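Local coordinates for cDNA FLJ56608, highly similar to Homo sapiens chloride channel, calcium activated, family member 1 (CLCA1), mRNA (Homo sapiens, PDB 6PYO), which may mediate calcium-activated chloride conductance and regulate mucus production, the chain here being its von Willebrand factor type A (VWA) domain with bound calcium, at residues A[9-15]-A[46-52]; A[36-42]-A[70-74]; A[112-117]-A[139-144]; A[124-128]-A[149-154]. All coordinates share one frame; numbering follows the deposited sequence.

How the contacts relate
Contact 1 is the buried core of the domain, two neighbouring parallel strands joined by a ladder of backbone hydrogen bonds; the centres of the other three lie about 13 to 14 Å from the centre of the chain, and they are only partly buried. Contact 2 joins the end of helix 24-39, the helix that connects the two strands of contact 1, to helix 67-74; it touches contact 1 through Val46, Met48 and Leu11, and adds an arginine gripping backbone carbonyls. Contact 3 continues strand 108-113, beside strand 8-14, into loops near calcium, where backbone bonds and a water predominate; Asp14 of contact 1 reaches Thr113. Contact 4 packs helix 124-130 against segment 149-154 through apolar groups and sulfur.

Contact 1 of 4, residues A[9-15]-A[46-52]; sequences VCLVLDK and VGMVTFD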
loop_
_atom_site.group_PDB
_atom_site.type_symbol
_atom_site.label_atom_id
_atom_site.label_comp_id
_atom_site.label_asym_id
_atom_site.label_seq_id
_atom_site.Cartn_x
_atom_site.Cartn_y
_atom_site.Cartn_z
ATOM N N VAL A 9 -0.443 9.437 -0.176
ATOM C CA VAL A 9 0.129 8.098 -0.200
ATOM C C VAL A 9 -0.712 7.220 0.693
ATOM O O VAL A 9 -1.078 7.632 1.789
ATOM C CB VAL A 9 1.601 8.068 0.293
ATOM C CG1 VAL A 9 2.264 6.729 -0.049
ATOM C CG2 VAL A 9 2.387 9.144 -0.318
ATOM N N CYS A 10 -1.025 6.023 0.217
ATOM C CA CYS A 10 -1.692 5.016 1.009
ATOM C C CYS A 10 -0.821 3.776 1.016
ATOM O O CYS A 10 -0.516 3.227 -0.042
ATOM C CB CYS A 10 -3.097 4.691 0.480
ATOM S SG CYS A 10 -4.045 3.858 1.815
ATOM N N LEU A 11 -0.366 3.390 2.194
ATOM C CA LEU A 11 0.238 2.087 2.371
ATOM C C LEU A 11 -0.850 1.030 2.265
ATOM O O LEU A 11 -1.904 1.130 2.917
ATOM C CB LEU A 11 0.922 1.996 3.734
ATOM C CG LEU A 11 2.347 2.443 3.865
ATOM C CD1 LEU A 11 2.431 3.822 3.176
ATOM C CD2 LEU A 11 2.817 2.505 5.295
ATOM N N VAL A 12 -0.602 0.023 1.447
ATOM C CA VAL A 12 -1.489 -1.122 1.300
ATOM C C VAL A 12 -0.656 -2.355 1.621
ATOM O O VAL A 12 0.307 -2.680 0.907
ATOM C CB VAL A 12 -2.116 -1.183 -0.092
ATOM C CG1 VAL A 12 -3.046 -2.372 -0.181
ATOM C CG2 VAL A 12 -2.894 0.104 -0.337
ATOM N N LEU A 13 -0.982 -2.992 2.742
ATOM C CA LEU A 13 -0.064 -3.908 3.401
ATOM C C LEU A 13 -0.700 -5.294 3.450
ATOM O O LEU A 13 -1.747 -5.473 4.078
ATOM C CB LEU A 13 0.261 -3.411 4.805
ATOM C CG LEU A 13 0.820 -1.989 4.858
ATOM C CD1 LEU A 13 1.023 -1.595 6.288
ATOM C CD2 LEU A 13 2.107 -1.893 4.076
ATOM N N ASP A 14 -0.021 -6.266 2.865
ATOM C CA ASP A 14 -0.467 -7.656 2.837
ATOM C C ASP A 14 -0.183 -8.310 4.183
ATOM O O ASP A 14 0.985 -8.466 4.568
ATOM C CB ASP A 14 0.272 -8.342 1.697
ATOM C CG ASP A 14 -0.238 -9.742 1.403
ATOM O OD1 ASP A 14 -0.838 -10.370 2.305
ATOM O OD2 ASP A 14 0.011 -10.187 0.262
ATOM N N LYS A 15 -1.248 -8.652 4.933
ATOM C CA LYS A 15 -1.105 -9.405 6.173
ATOM C C LYS A 15 -1.681 -10.823 6.048
ATOM O O LYS A 15 -2.048 -11.430 7.062
ATOM C CB LYS A 15 -1.749 -8.665 7.358
ATOM C CG LYS A 15 -3.242 -8.362 7.154
ATOM C CD LYS A 15 -4.083 -8.504 8.404
ATOM C CE LYS A 15 -3.945 -9.863 9.076
ATOM N NZ LYS A 15 -4.909 -10.868 8.541
ATOM N N VAL A 46 -1.166 10.712 4.379
ATOM C CA VAL A 46 -0.733 9.322 4.416
ATOM C C VAL A 46 -1.808 8.502 5.089
ATOM O O VAL A 46 -2.219 8.813 6.216
ATOM C CB VAL A 46 0.617 9.142 5.156
ATOM C CG1 VAL A 46 0.917 7.637 5.283
ATOM C CG2 VAL A 46 1.712 9.856 4.407
ATOM N N GLY A 47 -2.238 7.433 4.415
ATOM C CA GLY A 47 -3.197 6.506 4.969
ATOM C C GLY A 47 -2.605 5.111 4.978
ATOM O O GLY A 47 -1.527 4.868 4.439
ATOM N N MET A 48 -3.332 4.181 5.596
ATOM C CA MET A 48 -2.796 2.842 5.754
ATOM C C MET A 48 -3.931 1.840 5.771
ATOM O O MET A 48 -4.861 1.924 6.600
ATOM C CB MET A 48 -1.934 2.719 7.018
ATOM C CG MET A 48 -1.561 1.264 7.337
ATOM S SD MET A 48 -0.444 1.057 8.768
ATOM C CE MET A 48 0.285 2.693 8.883
ATOM N N VAL A 49 -3.818 0.880 4.863
ATOM C CA VAL A 49 -4.755 -0.225 4.703
ATOM C C VAL A 49 -3.974 -1.521 4.831
ATOM O O VAL A 49 -2.936 -1.671 4.193
ATOM C CB VAL A 49 -5.465 -0.151 3.340
ATOM C CG1 VAL A 49 -6.244 -1.417 3.044
ATOM C CG2 VAL A 49 -6.338 1.090 3.299
ATOM N N THR A 50 -4.442 -2.441 5.689
ATOM C CA THR A 50 -4.005 -3.831 5.639
ATOM C C THR A 50 -5.034 -4.673 4.895
ATOM O O THR A 50 -6.193 -4.298 4.711
ATOM C CB THR A 50 -3.799 -4.439 7.024
ATOM O OG1 THR A 50 -4.943 -4.140 7.801
ATOM C CG2 THR A 50 -2.553 -3.892 7.678
ATOM N N PHE A 51 -4.619 -5.844 4.470
ATOM C CA PHE A 51 -5.614 -6.651 3.792
ATOM C C PHE A 51 -5.239 -8.113 3.957
ATOM O O PHE A 51 -4.048 -8.457 3.984
ATOM C CB PHE A 51 -5.767 -6.288 2.311
ATOM C CG PHE A 51 -4.572 -6.634 1.483
ATOM C CD1 PHE A 51 -4.457 -7.889 0.875
ATOM C CD2 PHE A 51 -3.562 -5.702 1.298
ATOM C CE1 PHE A 51 -3.347 -8.201 0.111
ATOM C CE2 PHE A 51 -2.446 -6.000 0.545
ATOM C CZ PHE A 51 -2.337 -7.244 -0.057
ATOM N N ASP A 52 -6.278 -8.917 4.138
ATOM C CA ASP A 52 -6.201 -10.392 3.886
ATOM C C ASP A 52 -7.154 -10.644 2.722
ATOM O O ASP A 52 -6.939 -10.117 1.634
ATOM C CB ASP A 52 -6.483 -11.166 5.163
ATOM C CG ASP A 52 -7.542 -10.515 6.055
ATOM O OD1 ASP A 52 -8.701 -10.335 5.599
ATOM O OD2 ASP A 52 -7.210 -10.176 7.212
#
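With chi1 at 68°, CG of Phe51 stands between its own backbone N and carbonyl carbon, which turns the ring back over the neighbouring strand onto Asp14; the Asp14 side chain, its CG anti to the backbone N (chi1 -171°), crosses that of Phe51 obliquely. CA of Asp14 makes a CH-pi contact over one ring face, 3.7 Å from the ring centroid and offset toward the rim, while Asp14 CB comes within 3.3 Å of Phe51 CZ. Val12 crosses the same side chain at about a right angle, its CG1 3.7 Å from Phe51 CD2. On the other face of the sheet, Leu13 CD1 meets Met48 SD at 3.9 Å. Six backbone hydrogen bonds, from Val9 O to Lys15 N, form the parallel ladder, among them Val49 N to Leu11 O at 2.7 Å and nearly straight (168°). Beyond the strand ends, Lys15 and Asp52 lie side by side, and a salt bridge of 2.7 Å joins Lys15 NZ to the anti lone pair of Asp52 OD2. Lys15 NZ also bonds to Ser82 O, and Asp52 OD2 to His56. Asp14, near a bound calcium ion, is held by Thr113 and Ser16. These strands belong to a beta-alpha-beta unit of the VWA fold: helix 24-39 covers Leu11 and Met48, helix 87-99 covers Val12 and Phe51, and strand 108-113 flanks strand 8-14.

Contact 2 of 4, residues A[36-42]-A[70-74]; sequences LLQTVEL and RDTLA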
loop_
_atom_site.group_PDB
_atom_site.type_symbol
_atom_site.label_atom_id
_atom_site.label_comp_id
_atom_site.label_asym_id
_atom_site.label_seq_id
_atom_site.Cartn_x
_atom_site.Cartn_y
_atom_site.Cartn_z
ATOM N N LEU A 36 7.724 5.195 6.826
ATOM C CA LEU A 36 6.946 6.064 7.714
ATOM C C LEU A 36 7.834 6.946 8.582
ATOM O O LEU A 36 7.534 8.123 8.788
ATOM C CB LEU A 36 6.022 5.216 8.601
ATOM C CG LEU A 36 4.883 4.511 7.876
ATOM C CD1 LEU A 36 4.094 3.597 8.802
ATOM C CD2 LEU A 36 3.968 5.581 7.272
ATOM N N LEU A 37 8.915 6.406 9.112
ATOM C CA LEU A 37 9.745 7.134 10.053
ATOM C C LEU A 37 10.820 7.982 9.383
ATOM O O LEU A 37 11.262 8.960 9.987
ATOM C CB LEU A 37 10.408 6.165 11.022
ATOM C CG LEU A 37 9.464 5.254 11.816
ATOM C CD1 LEU A 37 10.221 4.423 12.860
ATOM C CD2 LEU A 37 8.346 6.000 12.523
ATOM N N GLN A 38 11.215 7.679 8.143
ATOM C CA GLN A 38 12.320 8.409 7.541
ATOM C C GLN A 38 12.012 8.963 6.160
ATOM O O GLN A 38 12.425 10.079 5.848
ATOM C CB GLN A 38 13.570 7.506 7.480
ATOM C CG GLN A 38 14.494 7.673 8.680
ATOM C CD GLN A 38 15.245 6.408 9.036
ATOM O OE1 GLN A 38 14.707 5.526 9.705
ATOM N NE2 GLN A 38 16.498 6.314 8.602
ATOM N N THR A 39 11.276 8.238 5.338
ATOM C CA THR A 39 11.195 8.601 3.932
ATOM C C THR A 39 10.097 9.621 3.639
ATOM O O THR A 39 10.379 10.640 2.995
ATOM C CB THR A 39 11.023 7.326 3.098
ATOM O OG1 THR A 39 12.031 6.409 3.526
ATOM C CG2 THR A 39 11.174 7.605 1.562
ATOM N N VAL A 40 8.861 9.392 4.099
ATOM C CA VAL A 40 7.768 10.251 3.657
ATOM C C VAL A 40 8.034 11.652 4.206
ATOM O O VAL A 40 8.548 11.805 5.322
ATOM C CB VAL A 40 6.406 9.657 4.054
ATOM C CG1 VAL A 40 6.140 9.778 5.527
ATOM C CG2 VAL A 40 5.274 10.306 3.239
ATOM N N GLU A 41 7.770 12.670 3.385
ATOM C CA GLU A 41 8.159 14.049 3.664
ATOM C C GLU A 41 7.076 14.797 4.441
ATOM O O GLU A 41 5.872 14.514 4.329
ATOM C CB GLU A 41 8.463 14.813 2.359
ATOM C CG GLU A 41 7.251 14.973 1.335
ATOM C CD GLU A 41 7.145 13.846 0.241
ATOM O OE1 GLU A 41 7.157 12.615 0.570
ATOM O OE2 GLU A 41 7.063 14.202 -0.968
ATOM N N LEU A 42 7.528 15.790 5.208
ATOM C CA LEU A 42 6.660 16.721 5.912
ATOM C C LEU A 42 5.534 17.199 5.007
ATOM O O LEU A 42 5.766 17.594 3.861
ATOM C CB LEU A 42 7.516 17.913 6.373
ATOM C CG LEU A 42 6.953 19.118 7.113
ATOM C CD1 LEU A 42 6.626 18.651 8.548
ATOM C CD2 LEU A 42 7.947 20.267 7.130
ATOM N N ARG A 70 4.285 10.167 12.412
ATOM C CA ARG A 70 4.987 9.000 11.900
ATOM C C ARG A 70 4.806 7.812 12.832
ATOM O O ARG A 70 4.525 6.697 12.384
ATOM C CB ARG A 70 6.467 9.308 11.728
ATOM C CG ARG A 70 6.737 10.565 10.901
ATOM C CD ARG A 70 8.228 10.777 10.749
ATOM N NE ARG A 70 8.490 11.965 9.936
ATOM C CZ ARG A 70 8.520 11.929 8.618
ATOM N NH1 ARG A 70 8.309 10.768 8.004
ATOM N NH2 ARG A 70 8.739 13.038 7.918
ATOM N N ASP A 71 5.025 8.042 14.132
ATOM C CA ASP A 71 4.963 6.978 15.134
ATOM C C ASP A 71 3.583 6.349 15.204
ATOM O O ASP A 71 3.446 5.131 15.342
ATOM C CB ASP A 71 5.308 7.526 16.525
ATOM C CG ASP A 71 6.777 7.471 16.833
ATOM O OD1 ASP A 71 7.438 6.525 16.362
ATOM O OD2 ASP A 71 7.272 8.376 17.541
ATOM N N THR A 72 2.550 7.172 15.195
ATOM C CA THR A 72 1.206 6.624 15.284
ATOM C C THR A 72 0.876 5.765 14.064
ATOM O O THR A 72 0.167 4.755 14.188
ATOM C CB THR A 72 0.173 7.744 15.447
ATOM O OG1 THR A 72 -1.133 7.165 15.463
ATOM C CG2 THR A 72 0.241 8.709 14.288
ATOM N N LEU A 73 1.391 6.123 12.886
ATOM C CA LEU A 73 1.185 5.246 11.732
ATOM C C LEU A 73 2.009 3.978 11.858
ATOM O O LEU A 73 1.527 2.881 11.543
ATOM C CB LEU A 73 1.543 5.967 10.432
ATOM C CG LEU A 73 0.501 6.983 9.994
ATOM C CD1 LEU A 73 1.013 8.023 9.047
ATOM C CD2 LEU A 73 -0.651 6.231 9.369
ATOM N N ALA A 74 3.261 4.104 12.331
ATOM C CA ALA A 74 4.128 2.935 12.399
ATOM C C ALA A 74 3.610 1.906 13.399
ATOM O O ALA A 74 3.770 0.698 13.185
ATOM C CB ALA A 74 5.558 3.345 12.738
#
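The end of helix 24-39, with a wider pi-type turn at 36-39 and Val40 the first residue to leave helical geometry, lies against helix 67-74, Leu37 and Arg70 being closest with CA atoms 5.4 Å apart. Arg70 carries the contact. Its chain is extended from CG to NE and passes the carbonyl of Leu36, leaving the guanidinium beside the helix end. Both terminal nitrogens grip one atom end-on: Arg70 NH1 and NH2 each donate to Val40 O at 2.9 Å, with the oxygen in the guanidinium plane. NH1 of Arg70 also donates to Leu36 O at 2.9 Å, again near that plane, although it approaches from above the Leu36 carbonyl plane. Three bonds at the edge thus fix the rotation of the group and satisfy carbonyls where the helix breaks off; Val40 CG1 adds a contact of 3.4 Å to Arg70 NH1. Away from the guanidinium the contact is apolar. Leu36 and Leu73 cross at about a right angle, Leu36 CD1 lying 3.8 Å from Leu73 CB. Leu37, with CG anti to its carbonyl carbon (chi1 -57°), brings CD2 back to within 3.9 Å of Ala74 CB. Inward, Leu36 and Leu73 both rest on Met48 of strand 45-51, Val40 and Leu73 on Val46, and Leu73 on Ile62 of strand 55-63, so the two helices cover this part of the sheet together.

Contact 3 of 4, residues A[112-117]-A[139-144]; sequences LTDGED and LGPSAA
Backbone hydrogen bonds tie the end of strand 108-113 and the loop after it to segment 139-144 at two points: Leu139 N donates to Thr113 O at 2.8 Å, and Ala144 N to Gly115 O at 2.9 Å in a nearly straight bond (170°). Both donors sit above the plane of the carbonyl they meet. Water bridges a third point, giving hydrogens to Asp114 O at 2.6 Å and Glu116 OE2 at 2.8 Å while accepting from Ser142 N. Glu116, extended beyond CG, also lays OE2 3.6 Å from Ser142 CB; the same oxygen is in a salt bridge with Arg24. A leucine in its place would probably leave Arg24 without one of its carboxylate mates and the bridging water short of an acceptor. Two turns shape segment 112-117: Thr113 OG1, also hydrogen-bonded to Asp14 OD2, takes Gly115 N in an ST turn, and Asp114 OD1 takes Glu116 N in an Asx turn. Packing is close at Gly115, where a side chain would collide with Ala143 CB; Leu139 CD1 touches Leu112 CB at 4.0 Å. Asp114, bonded to Ser18 and Arg24, lies near the calcium bound by Ser16, Ser18 and Thr85, a setting consistent with the metal-ion-dependent adhesion site of VWA domains.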
loop_
_atom_site.group_PDB
_atom_site.type_symbol
_atom_site.label_atom_id
_atom_site.label_comp_id
_atom_site.label_asym_id
_atom_site.label_seq_id
_atom_site.Cartn_x
_atom_site.Cartn_y
_atom_site.Cartn_z
ATOM N N LEU A 112 2.856 -3.392 -0.431
ATOM C CA LEU A 112 3.869 -4.280 0.123
ATOM C C LEU A 112 3.218 -5.673 0.199
ATOM O O LEU A 112 2.243 -5.884 0.949
ATOM C CB LEU A 112 4.373 -3.790 1.486
ATOM C CG LEU A 112 4.955 -2.351 1.537
ATOM C CD1 LEU A 112 5.499 -1.963 2.897
ATOM C CD2 LEU A 112 6.052 -2.155 0.528
ATOM N N THR A 113 3.708 -6.601 -0.615
ATOM C CA THR A 113 3.038 -7.907 -0.671
ATOM C C THR A 113 4.007 -8.956 -1.172
ATOM O O THR A 113 4.978 -8.634 -1.872
ATOM C CB THR A 113 1.816 -7.870 -1.602
ATOM O OG1 THR A 113 1.198 -9.161 -1.714
ATOM C CG2 THR A 113 2.279 -7.451 -3.012
ATOM N N ASP A 114 3.701 -10.240 -0.857
ATOM C CA ASP A 114 4.423 -11.324 -1.527
ATOM C C ASP A 114 3.909 -11.567 -2.944
ATOM O O ASP A 114 4.541 -12.309 -3.707
ATOM C CB ASP A 114 4.406 -12.642 -0.710
ATOM C CG ASP A 114 3.020 -13.207 -0.438
ATOM O OD1 ASP A 114 2.056 -13.012 -1.198
ATOM O OD2 ASP A 114 2.917 -13.890 0.586
ATOM N N GLY A 115 2.785 -10.965 -3.322
ATOM C CA GLY A 115 2.296 -11.057 -4.681
ATOM C C GLY A 115 1.643 -12.365 -5.070
ATOM O O GLY A 115 1.303 -12.540 -6.243
ATOM N N GLU A 116 1.394 -13.260 -4.118
ATOM C CA GLU A 116 0.819 -14.575 -4.401
ATOM C C GLU A 116 -0.698 -14.445 -4.467
ATOM O O GLU A 116 -1.435 -14.842 -3.562
ATOM C CB GLU A 116 1.277 -15.561 -3.342
ATOM C CG GLU A 116 2.757 -15.762 -3.434
ATOM C CD GLU A 116 3.340 -16.563 -2.311
ATOM O OE1 GLU A 116 2.551 -17.027 -1.469
ATOM O OE2 GLU A 116 4.592 -16.727 -2.278
ATOM N N ASP A 117 -1.159 -13.880 -5.584
ATOM C CA ASP A 117 -2.563 -13.560 -5.820
ATOM C C ASP A 117 -2.796 -13.598 -7.323
ATOM O O ASP A 117 -2.136 -12.860 -8.065
ATOM C CB ASP A 117 -2.893 -12.183 -5.258
ATOM C CG ASP A 117 -4.349 -11.805 -5.434
ATOM O OD1 ASP A 117 -5.140 -12.557 -6.071
ATOM O OD2 ASP A 117 -4.703 -10.723 -4.917
ATOM N N LEU A 139 7.687 -9.106 -1.683
ATOM C CA LEU A 139 8.375 -9.602 -0.496
ATOM C C LEU A 139 8.615 -11.107 -0.553
ATOM O O LEU A 139 9.260 -11.667 0.337
ATOM C CB LEU A 139 7.566 -9.216 0.752
ATOM C CG LEU A 139 7.513 -7.686 0.906
ATOM C CD1 LEU A 139 6.459 -7.233 1.853
ATOM C CD2 LEU A 139 8.899 -7.157 1.332
ATOM N N GLY A 140 8.123 -11.766 -1.581
ATOM C CA GLY A 140 8.434 -13.148 -1.813
ATOM C C GLY A 140 8.917 -13.313 -3.235
ATOM O O GLY A 140 8.896 -12.363 -4.031
ATOM N N PRO A 141 9.349 -14.530 -3.584
ATOM C CA PRO A 141 9.843 -14.798 -4.943
ATOM C C PRO A 141 8.798 -15.343 -5.899
ATOM O O PRO A 141 9.086 -15.471 -7.097
ATOM C CB PRO A 141 10.937 -15.846 -4.694
ATOM C CG PRO A 141 10.344 -16.675 -3.557
ATOM C CD PRO A 141 9.515 -15.699 -2.699
ATOM N N SER A 142 7.601 -15.670 -5.414
ATOM C CA SER A 142 6.555 -16.248 -6.244
ATOM C C SER A 142 5.485 -15.228 -6.596
ATOM O O SER A 142 4.314 -15.588 -6.762
ATOM C CB SER A 142 5.928 -17.453 -5.539
ATOM O OG SER A 142 6.933 -18.245 -4.924
ATOM N N ALA A 143 5.866 -13.958 -6.702
ATOM C CA ALA A 143 4.917 -12.913 -7.066
ATOM C C ALA A 143 4.294 -13.194 -8.424
ATOM O O ALA A 143 5.000 -13.459 -9.398
ATOM C CB ALA A 143 5.628 -11.553 -7.093
ATOM N N ALA A 144 2.971 -13.094 -8.503
ATOM C CA ALA A 144 2.307 -13.124 -9.800
ATOM C C ALA A 144 2.952 -12.089 -10.742
ATOM O O ALA A 144 3.533 -11.108 -10.263
ATOM C CB ALA A 144 0.798 -12.841 -9.607
HETATM O O HOH W 1 5.878 -14.462 -3.251
#

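Contact 4 of 4, residues A[124-128]-A[149-154]; sequences FNEVK and ELSKMT
Met153 and Phe124 form a Met-aromatic pair whose side chains cross at about a right angle. The sulfur SD of Met153 lies 4.3 Å from the centroid of the Phe124 ring, set obliquely, and comes to 3.9 Å from ring atom CD1. Met153 CG sits in the cleft between its own N and C (chi1 68°), and the bend at chi3 (-85°) carries the methyl CE across to helix 124-130. There CE approaches Phe124 O; it also lies near Lys128 CG, though the modelled distance is too short to be trusted. Leu150 meets the ring differently: its CD2 is at the edge, near the ring plane, 4.0 Å from Phe124 CE1. Deeper in, Val127 CG1 packs on Thr154 CG2 at 3.6 Å, and Val127 CG2 approaches Leu150 CD2. Replacing Phe124 by an alanine would probably open a gap beside Met153 SD and Leu150 CD2, leaving the methionine freer to turn. In the second shell, Thr154 OG1 donates to Leu150 O at 2.9 Å and is also bonded to Ile134 N, which ties the end of segment 149-154 to strand 133-138. Val127 and Leu150 both rest on Leu91 of helix 87-99 and on Ile134. This is plain packing of helix 124-130 against segment 149-154 on one face of the central sheet, as in the layered alpha/beta (Rossmann-like) fold of VWA domains.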
loop_
_atom_site.group_PDB
_atom_site.type_symbol
_atom_site.label_atom_id
_atom_site.label_comp_id
_atom_site.label_asym_id
_atom_site.label_seq_id
_atom_site.Cartn_x
_atom_site.Cartn_y
_atom_site.Cartn_z
ATOM N N PHE A 124 -7.741 -4.121 -12.602
ATOM C CA PHE A 124 -7.027 -3.355 -13.621
ATOM C C PHE A 124 -7.796 -2.111 -14.073
ATOM O O PHE A 124 -7.303 -0.976 -13.977
ATOM C CB PHE A 124 -6.730 -4.287 -14.795
ATOM C CG PHE A 124 -5.483 -5.105 -14.630
ATOM C CD1 PHE A 124 -4.665 -4.947 -13.527
ATOM C CD2 PHE A 124 -5.116 -6.024 -15.596
ATOM C CE1 PHE A 124 -3.501 -5.690 -13.387
ATOM C CE2 PHE A 124 -3.963 -6.766 -15.462
ATOM C CZ PHE A 124 -3.151 -6.600 -14.359
ATOM N N ASN A 125 -9.020 -2.310 -14.548
ATOM C CA ASN A 125 -9.852 -1.188 -14.968
ATOM C C ASN A 125 -9.898 -0.097 -13.898
ATOM O O ASN A 125 -9.535 1.056 -14.149
ATOM C CB ASN A 125 -11.266 -1.687 -15.304
ATOM C CG ASN A 125 -12.182 -0.573 -15.788
ATOM O OD1 ASN A 125 -11.950 0.018 -16.850
ATOM N ND2 ASN A 125 -13.233 -0.281 -15.014
ATOM N N GLU A 126 -10.344 -0.452 -12.692
ATOM C CA GLU A 126 -10.469 0.540 -11.628
ATOM C C GLU A 126 -9.143 1.243 -11.391
ATOM O O GLU A 126 -9.095 2.470 -11.200
ATOM C CB GLU A 126 -10.947 -0.130 -10.333
ATOM C CG GLU A 126 -12.328 -0.712 -10.370
ATOM C CD GLU A 126 -12.522 -1.790 -9.310
ATOM O OE1 GLU A 126 -12.169 -2.960 -9.568
ATOM O OE2 GLU A 126 -13.014 -1.464 -8.213
ATOM N N VAL A 127 -8.056 0.470 -11.431
ATOM C CA VAL A 127 -6.730 1.025 -11.209
ATOM C C VAL A 127 -6.387 2.015 -12.314
ATOM O O VAL A 127 -5.979 3.161 -12.043
ATOM C CB VAL A 127 -5.695 -0.107 -11.113
ATOM C CG1 VAL A 127 -4.329 0.404 -11.439
ATOM C CG2 VAL A 127 -5.756 -0.720 -9.710
ATOM N N LYS A 128 -6.591 1.606 -13.574
ATOM C CA LYS A 128 -6.337 2.524 -14.672
ATOM C C LYS A 128 -7.199 3.756 -14.500
ATOM O O LYS A 128 -6.715 4.884 -14.646
ATOM C CB LYS A 128 -6.588 1.841 -16.033
ATOM C CG LYS A 128 -5.442 0.933 -16.527
ATOM C CD LYS A 128 -5.820 0.087 -17.781
ATOM C CE LYS A 128 -6.814 -1.064 -17.468
ATOM N NZ LYS A 128 -6.897 -2.179 -18.490
ATOM N N GLU A 149 2.741 -5.723 -13.354
ATOM C CA GLU A 149 1.907 -4.964 -14.282
ATOM C C GLU A 149 1.145 -3.843 -13.586
ATOM O O GLU A 149 0.864 -2.811 -14.206
ATOM C CB GLU A 149 0.943 -5.885 -15.031
ATOM C CG GLU A 149 1.652 -6.814 -16.061
ATOM C CD GLU A 149 2.495 -6.070 -17.100
ATOM O OE1 GLU A 149 1.968 -5.134 -17.742
ATOM O OE2 GLU A 149 3.688 -6.422 -17.271
ATOM N N LEU A 150 0.786 -4.016 -12.310
ATOM C CA LEU A 150 0.205 -2.905 -11.566
ATOM C C LEU A 150 1.128 -1.695 -11.606
ATOM O O LEU A 150 0.685 -0.566 -11.848
ATOM C CB LEU A 150 -0.053 -3.296 -10.109
ATOM C CG LEU A 150 -1.270 -4.155 -9.817
ATOM C CD1 LEU A 150 -1.301 -4.523 -8.327
ATOM C CD2 LEU A 150 -2.557 -3.455 -10.205
ATOM N N SER A 151 2.418 -1.918 -11.323
ATOM C CA SER A 151 3.371 -0.816 -11.406
ATOM C C SER A 151 3.513 -0.274 -12.838
ATOM O O SER A 151 3.427 0.945 -13.079
ATOM C CB SER A 151 4.739 -1.262 -10.892
ATOM O OG SER A 151 4.711 -1.452 -9.499
ATOM N N LYS A 152 3.773 -1.158 -13.797
ATOM C CA LYS A 152 4.052 -0.707 -15.157
ATOM C C LYS A 152 2.923 0.146 -15.716
ATOM O O LYS A 152 3.175 1.147 -16.396
ATOM C CB LYS A 152 4.314 -1.908 -16.064
ATOM C CG LYS A 152 5.702 -2.477 -15.880
ATOM C CD LYS A 152 6.048 -3.509 -16.943
ATOM C CE LYS A 152 7.546 -3.449 -17.277
ATOM N NZ LYS A 152 8.403 -3.402 -16.051
ATOM N N MET A 153 1.682 -0.202 -15.426
ATOM C CA MET A 153 0.576 0.511 -16.056
ATOM C C MET A 153 0.204 1.804 -15.344
ATOM O O MET A 153 -0.716 2.505 -15.797
ATOM C CB MET A 153 -0.657 -0.371 -16.109
ATOM C CG MET A 153 -1.243 -0.641 -14.718
ATOM S SD MET A 153 -2.267 -2.123 -14.588
ATOM C CE MET A 153 -3.833 -1.491 -15.104
ATOM N N THR A 154 0.826 2.100 -14.210
ATOM C CA THR A 154 0.498 3.309 -13.465
ATOM C C THR A 154 1.689 4.225 -13.294
ATOM O O THR A 154 1.527 5.318 -12.734
ATOM C CB THR A 154 -0.043 2.970 -12.070
ATOM O OG1 THR A 154 0.965 2.260 -11.346
ATOM C CG2 THR A 154 -1.259 2.158 -12.173
#